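Putative polysaccharide deacetylase (PDB 5JP6) probably removes N-acetyl groups from peptidoglycan sugars as a zinc-dependent deacetylase of carbohydrate esterase family 4. Local coordinates at residues Ala87-Arg98 against Lys110-Phe121. The protein carries 1 engineered substitution. Sequence-based numbering, arbitrary orientation.
Sequences AQDLTLFENEIR and KEELLAQVDEHF
Arg98 lays one guanidinium face over Leu114, whose CD2 sits centrally beneath the plane, 3.9 Å from CZ. The edge of the same group does the polar work. NE and NH2 both donate to a single oxygen, Glu94 OE2, approached on its anti side, while NH2 also forms a salt bridge across the contact to Asp118 OD1 at 3.0 Å; a water joining Arg98 NH1 to Asp118 OD2 adds a bridge. Glu94 OE2 and Asp118 OD1 lie 4.4 Å apart, a like-charge approach that Arg98 and Arg339 of helix 339-354 would offset, since both arginines pair with both carboxylates. With CG anti to the backbone N (chi1 179°), the extended Glu94 chain brings its carboxylate against Val117 CG1 and sets OE1 at the edge of the Phe121 ring, 3.4 Å from CE2.

Behind this network the packing is apolar: Ile97 CG2 meets Leu114 CD2 at 3.7 Å, and Leu90 CG lies 3.7 Å from Val117 CG2, the two side chains crossing at about a right angle. At the far end the His120 ring takes Gln88 CA over one face, a CH-pi contact 22° off the ring normal, and its NE2 is hydrogen-bonded to Arg340. The axes of helices 94-98 and 110-121, 10.4 Å apart at 144°, describe a roughly antiparallel helix pair, here within the helical N-terminal part of the chain and joined by arginines to helix 339-354 of the NodB-homology deacetylase fold.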
ATOM      1  N   ALA A  87      -0.525 -20.914   8.046  1.00 30.13           N
ATOM      2  CA  ALA A  87       0.161 -20.158   7.003  1.00 27.39           C
ATOM      3  C   ALA A  87      -0.613 -18.909   6.583  1.00 26.66           C
ATOM      4  O   ALA A  87       0.001 -17.855   6.336  1.00 27.27           O
ATOM      5  CB  ALA A  87       0.479 -21.032   5.804  1.00 29.80           C
ATOM      6  N   GLN A  88      -1.948 -18.990   6.492  1.00 28.39           N
ATOM      7  CA  GLN A  88      -2.717 -17.813   6.037  1.00 26.33           C
ATOM      8  C   GLN A  88      -2.496 -16.662   7.065  1.00 24.81           C
ATOM      9  O   GLN A  88      -2.350 -15.493   6.686  1.00 25.90           O
ATOM     10  CB  GLN A  88      -4.222 -18.091   5.830  1.00 27.53           C
ATOM     11  CG  GLN A  88      -4.991 -16.885   5.279  1.00 28.48           C
ATOM     12  CD  GLN A  88      -6.361 -17.226   4.826  1.00 31.75           C
ATOM     13  OE1 GLN A  88      -6.529 -17.965   3.863  1.00 36.67           O
ATOM     14  NE2 GLN A  88      -7.356 -16.703   5.524  1.00 37.81           N
ATOM     15  N   ASP A  89      -2.531 -16.974   8.370  1.00 26.44           N
ATOM     16  CA  ASP A  89      -2.297 -15.967   9.395  1.00 29.01           C
ATOM     17  C   ASP A  89      -0.871 -15.428   9.412  1.00 26.39           C
ATOM     18  O   ASP A  89      -0.645 -14.219   9.683  1.00 29.05           O
ATOM     19  CB  ASP A  89      -2.648 -16.501  10.769  1.00 31.78           C
ATOM     20  CG  ASP A  89      -4.121 -16.653  10.951  1.00 36.99           C
ATOM     21  OD1 ASP A  89      -4.884 -15.855  10.335  1.00 44.54           O
ATOM     22  OD2 ASP A  89      -4.552 -17.611  11.627  1.00 42.75           O
ATOM     23  N   LEU A  90       0.069 -16.300   9.097  1.00 26.60           N
ATOM     24  CA  LEU A  90       1.460 -15.911   9.020  1.00 24.90           C
ATOM     25  C   LEU A  90       1.666 -14.773   7.970  1.00 23.08           C
ATOM     26  O   LEU A  90       2.560 -13.921   8.120  1.00 23.89           O
ATOM     27  CB  LEU A  90       2.348 -17.114   8.703  1.00 27.03           C
ATOM     28  CG  LEU A  90       3.857 -16.878   8.661  1.00 25.15           C
ATOM     29  CD1 LEU A  90       4.377 -16.368  10.002  1.00 27.16           C
ATOM     30  CD2 LEU A  90       4.544 -18.188   8.261  1.00 27.15           C
ATOM     31  N   THR A  91       0.812 -14.746   6.943  1.00 23.27           N
ATOM     32  CA  THR A  91       0.923 -13.689   5.930  1.00 22.99           C
ATOM     33  C   THR A  91       0.851 -12.281   6.524  1.00 21.51           C
ATOM     34  O   THR A  91       1.366 -11.336   5.937  1.00 22.38           O
ATOM     35  CB  THR A  91      -0.063 -13.806   4.738  1.00 23.61           C
ATOM     36  OG1 THR A  91      -1.414 -13.572   5.152  1.00 24.34           O
ATOM     37  CG2 THR A  91       0.082 -15.171   4.074  1.00 22.50           C
ATOM     38  N   LEU A  92       0.217 -12.138   7.685  1.00 22.56           N
ATOM     39  CA  LEU A  92       0.142 -10.841   8.356  1.00 23.15           C
ATOM     40  C   LEU A  92       1.542 -10.294   8.712  1.00 21.68           C
ATOM     41  O   LEU A  92       1.724  -9.091   8.820  1.00 23.13           O
ATOM     42  CB  LEU A  92      -0.715 -10.964   9.619  1.00 24.36           C
ATOM     43  CG  LEU A  92      -1.077  -9.683  10.336  1.00 26.79           C
ATOM     44  CD1 LEU A  92      -1.930  -8.755   9.477  1.00 30.04           C
ATOM     45  CD2 LEU A  92      -1.827 -10.023  11.615  1.00 29.48           C
ATOM     46  N   PHE A  93       2.489 -11.203   8.947  1.00 21.53           N
ATOM     47  CA  PHE A  93       3.845 -10.858   9.365  1.00 21.25           C
ATOM     48  C   PHE A  93       4.861 -10.943   8.236  1.00 20.95           C
ATOM     49  O   PHE A  93       6.043 -10.762   8.457  1.00 22.34           O
ATOM     50  CB  PHE A  93       4.260 -11.802  10.501  1.00 22.41           C
ATOM     51  CG  PHE A  93       3.494 -11.602  11.755  1.00 25.79           C
ATOM     52  CD1 PHE A  93       3.909 -10.644  12.689  1.00 29.02           C
ATOM     53  CD2 PHE A  93       2.345 -12.367  12.014  1.00 29.40           C
ATOM     54  CE1 PHE A  93       3.184 -10.436  13.847  1.00 37.38           C
ATOM     55  CE2 PHE A  93       1.640 -12.166  13.191  1.00 34.99           C
ATOM     56  CZ  PHE A  93       2.053 -11.192  14.094  1.00 39.49           C
ATOM     57  N   GLU A  94       4.406 -11.259   7.027  1.00 20.59           N
ATOM     58  CA  GLU A  94       5.323 -11.498   5.911  1.00 21.30           C
ATOM     59  C   GLU A  94       6.229 -10.306   5.662  1.00 19.50           C
ATOM     60  O   GLU A  94       7.436 -10.475   5.436  1.00 21.57           O
ATOM     61  CB  GLU A  94       4.546 -11.813   4.642  1.00 22.16           C
ATOM     62  CG  GLU A  94       5.394 -12.050   3.417  1.00 20.77           C
ATOM     63  CD  GLU A  94       4.626 -12.560   2.228  1.00 22.41           C
ATOM     64  OE1 GLU A  94       3.385 -12.557   2.245  1.00 25.55           O
ATOM     65  OE2 GLU A  94       5.344 -12.941   1.238  1.00 23.43           O
ATOM     66  N   ASN A  95       5.670  -9.094   5.651  1.00 19.82           N
ATOM     67  CA  ASN A  95       6.519  -7.946   5.330  1.00 20.00           C
ATOM     68  C   ASN A  95       7.611  -7.778   6.372  1.00 19.76           C
ATOM     69  O   ASN A  95       8.747  -7.459   6.046  1.00 21.36           O
ATOM     70  CB  ASN A  95       5.709  -6.665   5.234  1.00 21.86           C
ATOM     71  CG  ASN A  95       4.924  -6.579   3.969  1.00 21.57           C
ATOM     72  OD1 ASN A  95       4.753  -7.567   3.254  1.00 20.52           O
ATOM     73  ND2 ASN A  95       4.492  -5.373   3.646  1.00 25.16           N
ATOM     74  N   GLU A  96       7.271  -8.045   7.632  1.00 19.62           N
ATOM     75  CA  GLU A  96       8.283  -7.908   8.692  1.00 21.71           C
ATOM     76  C   GLU A  96       9.347  -8.998   8.561  1.00 20.76           C
ATOM     77  O   GLU A  96      10.526  -8.746   8.783  1.00 21.36           O
ATOM     78  CB  GLU A  96       7.646  -7.915  10.076  1.00 21.29           C
ATOM     79  CG  GLU A  96       6.757  -6.722  10.346  1.00 22.53           C
ATOM     80  CD  GLU A  96       7.426  -5.409  10.056  1.00 25.42           C
ATOM     81  OE1 GLU A  96       8.579  -5.211  10.545  1.00 24.26           O
ATOM     82  OE2 GLU A  96       6.780  -4.568   9.394  1.00 26.63           O
ATOM     83  N   ILE A  97       8.932 -10.208   8.158  1.00 21.47           N
ATOM     84  CA  ILE A  97       9.889 -11.289   8.007  1.00 20.74           C
ATOM     85  C   ILE A  97      10.852 -11.021   6.830  1.00 21.11           C
ATOM     86  O   ILE A  97      12.057 -11.349   6.899  1.00 23.70           O
ATOM     87  CB  ILE A  97       9.174 -12.636   7.827  1.00 22.43           C
ATOM     88  CG1 ILE A  97       8.374 -12.986   9.084  1.00 23.63           C
ATOM     89  CG2 ILE A  97      10.130 -13.748   7.432  1.00 23.85           C
ATOM     90  CD1 ILE A  97       7.220 -13.944   8.844  1.00 25.99           C
ATOM     91  N   ARG A  98      10.324 -10.391   5.782  1.00 21.78           N
ATOM     92  CA  ARG A  98      11.137 -10.047   4.599  1.00 21.55           C
ATOM     93  C   ARG A  98      12.050  -8.829   4.833  1.00 23.23           C
ATOM     94  O   ARG A  98      13.072  -8.682   4.136  1.00 27.13           O
ATOM     95  CB  ARG A  98      10.255  -9.792   3.372  1.00 23.18           C
ATOM     96  CG  ARG A  98       9.548 -11.033   2.865  1.00 23.94           C
ATOM     97  CD  ARG A  98       8.813 -10.773   1.557  1.00 23.45           C
ATOM     98  NE  ARG A  98       8.047 -11.918   1.137  1.00 24.79           N
ATOM     99  CZ  ARG A  98       8.552 -13.013   0.566  1.00 23.85           C
ATOM    100  NH1 ARG A  98       9.847 -13.071   0.240  1.00 27.29           N
ATOM    101  NH2 ARG A  98       7.792 -14.064   0.376  1.00 27.06           N
ATOM    102  N   LYS A 110      13.804 -17.686   9.086  1.00 30.46           N
ATOM    103  CA  LYS A 110      13.285 -16.905   7.962  1.00 29.83           C
ATOM    104  C   LYS A 110      12.901 -17.779   6.748  1.00 29.29           C
ATOM    105  O   LYS A 110      11.796 -17.654   6.194  1.00 30.36           O
ATOM    106  CB  LYS A 110      14.313 -15.856   7.548  1.00 29.17           C
ATOM    107  CG  LYS A 110      13.804 -14.896   6.491  1.00 29.08           C
ATOM    108  CD  LYS A 110      14.878 -13.936   6.071  1.00 31.26           C
ATOM    109  CE  LYS A 110      14.422 -13.085   4.890  1.00 29.27           C
ATOM    110  NZ  LYS A 110      15.472 -12.166   4.407  1.00 36.30           N
ATOM    111  N   GLU A 111      13.812 -18.670   6.356  1.00 30.56           N
ATOM    112  CA  GLU A 111      13.588 -19.502   5.162  1.00 32.76           C
ATOM    113  C   GLU A 111      12.334 -20.370   5.342  1.00 32.48           C
ATOM    114  O   GLU A 111      11.504 -20.505   4.428  1.00 30.15           O
ATOM    115  CB  GLU A 111      14.820 -20.347   4.874  1.00 38.41           C
ATOM    116  CG  GLU A 111      14.727 -21.129   3.575  1.00 50.69           C
ATOM    117  CD  GLU A 111      15.960 -21.976   3.276  1.00 62.44           C
ATOM    118  OE1 GLU A 111      16.866 -22.060   4.132  1.00 66.96           O
ATOM    119  OE2 GLU A 111      16.010 -22.566   2.172  1.00 71.60           O
ATOM    120  N   GLU A 112      12.161 -20.920   6.537  1.00 30.23           N
ATOM    121  CA  GLU A 112      11.046 -21.809   6.802  1.00 30.96           C
ATOM    122  C   GLU A 112       9.729 -21.034   6.786  1.00 29.92           C
ATOM    123  O   GLU A 112       8.724 -21.497   6.261  1.00 31.04           O
ATOM    124  CB  GLU A 112      11.224 -22.503   8.166  1.00 37.52           C
ATOM    125  CG  GLU A 112      12.355 -23.521   8.218  1.00 41.51           C
ATOM    126  CD  GLU A 112      13.802 -22.944   8.271  1.00 48.69           C
ATOM    127  OE1 GLU A 112      14.052 -21.723   8.546  1.00 42.59           O
ATOM    128  OE2 GLU A 112      14.738 -23.766   8.046  1.00 63.76           O
ATOM    129  N   LEU A 113       9.731 -19.854   7.408  1.00 27.25           N
ATOM    130  CA  LEU A 113       8.529 -19.019   7.425  1.00 28.55           C
ATOM    131  C   LEU A 113       8.148 -18.580   6.019  1.00 24.76           C
ATOM    132  O   LEU A 113       6.976 -18.636   5.638  1.00 26.72           O
ATOM    133  CB  LEU A 113       8.711 -17.790   8.335  1.00 27.93           C
ATOM    134  CG  LEU A 113       8.869 -18.132   9.844  1.00 30.15           C
ATOM    135  CD1 LEU A 113       9.173 -16.851  10.645  1.00 31.18           C
ATOM    136  CD2 LEU A 113       7.626 -18.821  10.408  1.00 34.58           C
ATOM    137  N   LEU A 114       9.136 -18.162   5.240  1.00 26.01           N
ATOM    138  CA  LEU A 114       8.825 -17.672   3.917  1.00 23.94           C
ATOM    139  C   LEU A 114       8.377 -18.853   3.022  1.00 24.64           C
ATOM    140  O   LEU A 114       7.537 -18.667   2.143  1.00 25.89           O
ATOM    141  CB  LEU A 114       9.951 -16.841   3.303  1.00 26.39           C
ATOM    142  CG  LEU A 114      10.230 -15.509   4.017  1.00 27.97           C
ATOM    143  CD1 LEU A 114      11.361 -14.784   3.290  1.00 30.21           C
ATOM    144  CD2 LEU A 114       8.957 -14.654   4.095  1.00 28.36           C
ATOM    145  N   ALA A 115       8.894 -20.076   3.260  1.00 26.22           N
ATOM    146  CA  ALA A 115       8.424 -21.238   2.510  1.00 28.22           C
ATOM    147  C   ALA A 115       6.910 -21.470   2.809  1.00 25.73           C
ATOM    148  O   ALA A 115       6.139 -21.809   1.918  1.00 28.66           O
ATOM    149  CB  ALA A 115       9.275 -22.482   2.829  1.00 29.62           C
ATOM    150  N   GLN A 116       6.492 -21.305   4.071  1.00 27.58           N
ATOM    151  CA  GLN A 116       5.081 -21.498   4.478  1.00 27.72           C
ATOM    152  C   GLN A 116       4.212 -20.466   3.773  1.00 24.28           C
ATOM    153  O   GLN A 116       3.168 -20.799   3.230  1.00 25.40           O
ATOM    154  CB  GLN A 116       4.886 -21.385   6.016  1.00 32.34           C
ATOM    155  CG  GLN A 116       5.315 -22.589   6.817  1.00 40.17           C
ATOM    156  CD  GLN A 116       4.403 -23.763   6.558  1.00 48.03           C
ATOM    157  OE1 GLN A 116       4.822 -24.762   5.957  1.00 64.76           O
ATOM    158  NE2 GLN A 116       3.111 -23.633   6.950  1.00 53.23           N
ATOM    159  N   VAL A 117       4.659 -19.204   3.764  1.00 23.41           N
ATOM    160  CA  VAL A 117       3.886 -18.155   3.120  1.00 23.13           C
ATOM    161  C   VAL A 117       3.823 -18.346   1.608  1.00 22.69           C
ATOM    162  O   VAL A 117       2.750 -18.220   0.989  1.00 23.69           O
ATOM    163  CB  VAL A 117       4.431 -16.751   3.532  1.00 27.81           C
ATOM    164  CG1 VAL A 117       3.900 -15.688   2.659  1.00 34.10           C
ATOM    165  CG2 VAL A 117       4.108 -16.517   5.011  1.00 28.79           C
ATOM    166  N   ASP A 118       4.959 -18.685   1.005  1.00 23.97           N
ATOM    167  CA  ASP A 118       4.987 -18.898  -0.419  1.00 23.87           C
ATOM    168  C   ASP A 118       4.109 -20.079  -0.851  1.00 22.75           C
ATOM    169  O   ASP A 118       3.434 -20.023  -1.881  1.00 25.11           O
ATOM    170  CB  ASP A 118       6.416 -19.067  -0.916  1.00 23.35           C
ATOM    171  CG  ASP A 118       7.246 -17.795  -0.823  1.00 24.87           C
ATOM    172  OD1 ASP A 118       6.706 -16.699  -0.546  1.00 24.91           O
ATOM    173  OD2 ASP A 118       8.494 -17.896  -1.019  1.00 26.25           O
ATOM    174  N   GLU A 119       4.100 -21.141  -0.059  1.00 24.65           N
ATOM    175  CA  GLU A 119       3.256 -22.317  -0.328  1.00 25.96           C
ATOM    176  C   GLU A 119       1.766 -21.947  -0.207  1.00 25.79           C
ATOM    177  O   GLU A 119       0.930 -22.357  -1.023  1.00 25.64           O
ATOM    178  CB  GLU A 119       3.601 -23.458   0.640  1.00 30.28           C
ATOM    179  CG  GLU A 119       2.700 -24.651   0.479  1.00 33.69           C
ATOM    180  CD  GLU A 119       3.105 -25.804   1.386  1.00 41.63           C
ATOM    181  OE1 GLU A 119       3.595 -25.579   2.516  1.00 53.93           O
ATOM    182  OE2 GLU A 119       2.922 -26.945   0.972  1.00 46.38           O
ATOM    183  N   HIS A 120       1.453 -21.079   0.761  1.00 24.41           N
ATOM    184  CA  HIS A 120       0.075 -20.581   0.909  1.00 24.99           C
ATOM    185  C   HIS A 120      -0.345 -19.850  -0.373  1.00 23.20           C
ATOM    186  O   HIS A 120      -1.403 -20.135  -0.940  1.00 23.59           O
ATOM    187  CB  HIS A 120      -0.049 -19.653   2.113  1.00 23.95           C
ATOM    188  CG  HIS A 120      -1.297 -18.834   2.106  1.00 22.63           C
ATOM    189  ND1 HIS A 120      -2.511 -19.315   2.537  1.00 26.48           N
ATOM    190  CD2 HIS A 120      -1.522 -17.570   1.691  1.00 24.60           C
ATOM    191  CE1 HIS A 120      -3.433 -18.379   2.398  1.00 26.69           C
ATOM    192  NE2 HIS A 120      -2.853 -17.310   1.894  1.00 24.74           N
ATOM    193  N   PHE A 121       0.484 -18.918  -0.856  1.00 22.26           N
ATOM    194  CA  PHE A 121       0.117 -18.174  -2.104  1.00 22.46           C
ATOM    195  C   PHE A 121       0.127 -19.083  -3.321  1.00 21.06           C
ATOM    196  O   PHE A 121      -0.667 -18.856  -4.201  1.00 22.48           O
ATOM    197  CB  PHE A 121       0.940 -16.921  -2.291  1.00 22.09           C
ATOM    198  CG  PHE A 121       0.519 -15.796  -1.352  1.00 20.57           C
ATOM    199  CD1 PHE A 121      -0.708 -15.129  -1.433  1.00 21.60           C
ATOM    200  CD2 PHE A 121       1.386 -15.461  -0.343  1.00 21.53           C
ATOM    201  CE1 PHE A 121      -0.997 -14.102  -0.560  1.00 21.92           C
ATOM    202  CE2 PHE A 121       1.102 -14.449   0.516  1.00 22.76           C
ATOM    203  CZ  PHE A 121      -0.104 -13.788   0.426  1.00 21.75           C
TER
HETATM  204  O   HOH W   1      10.276 -15.933  -0.693  1.00 28.06           O
HETATM  205  O   HOH W   2      14.136 -10.563   2.619  1.00 36.51           O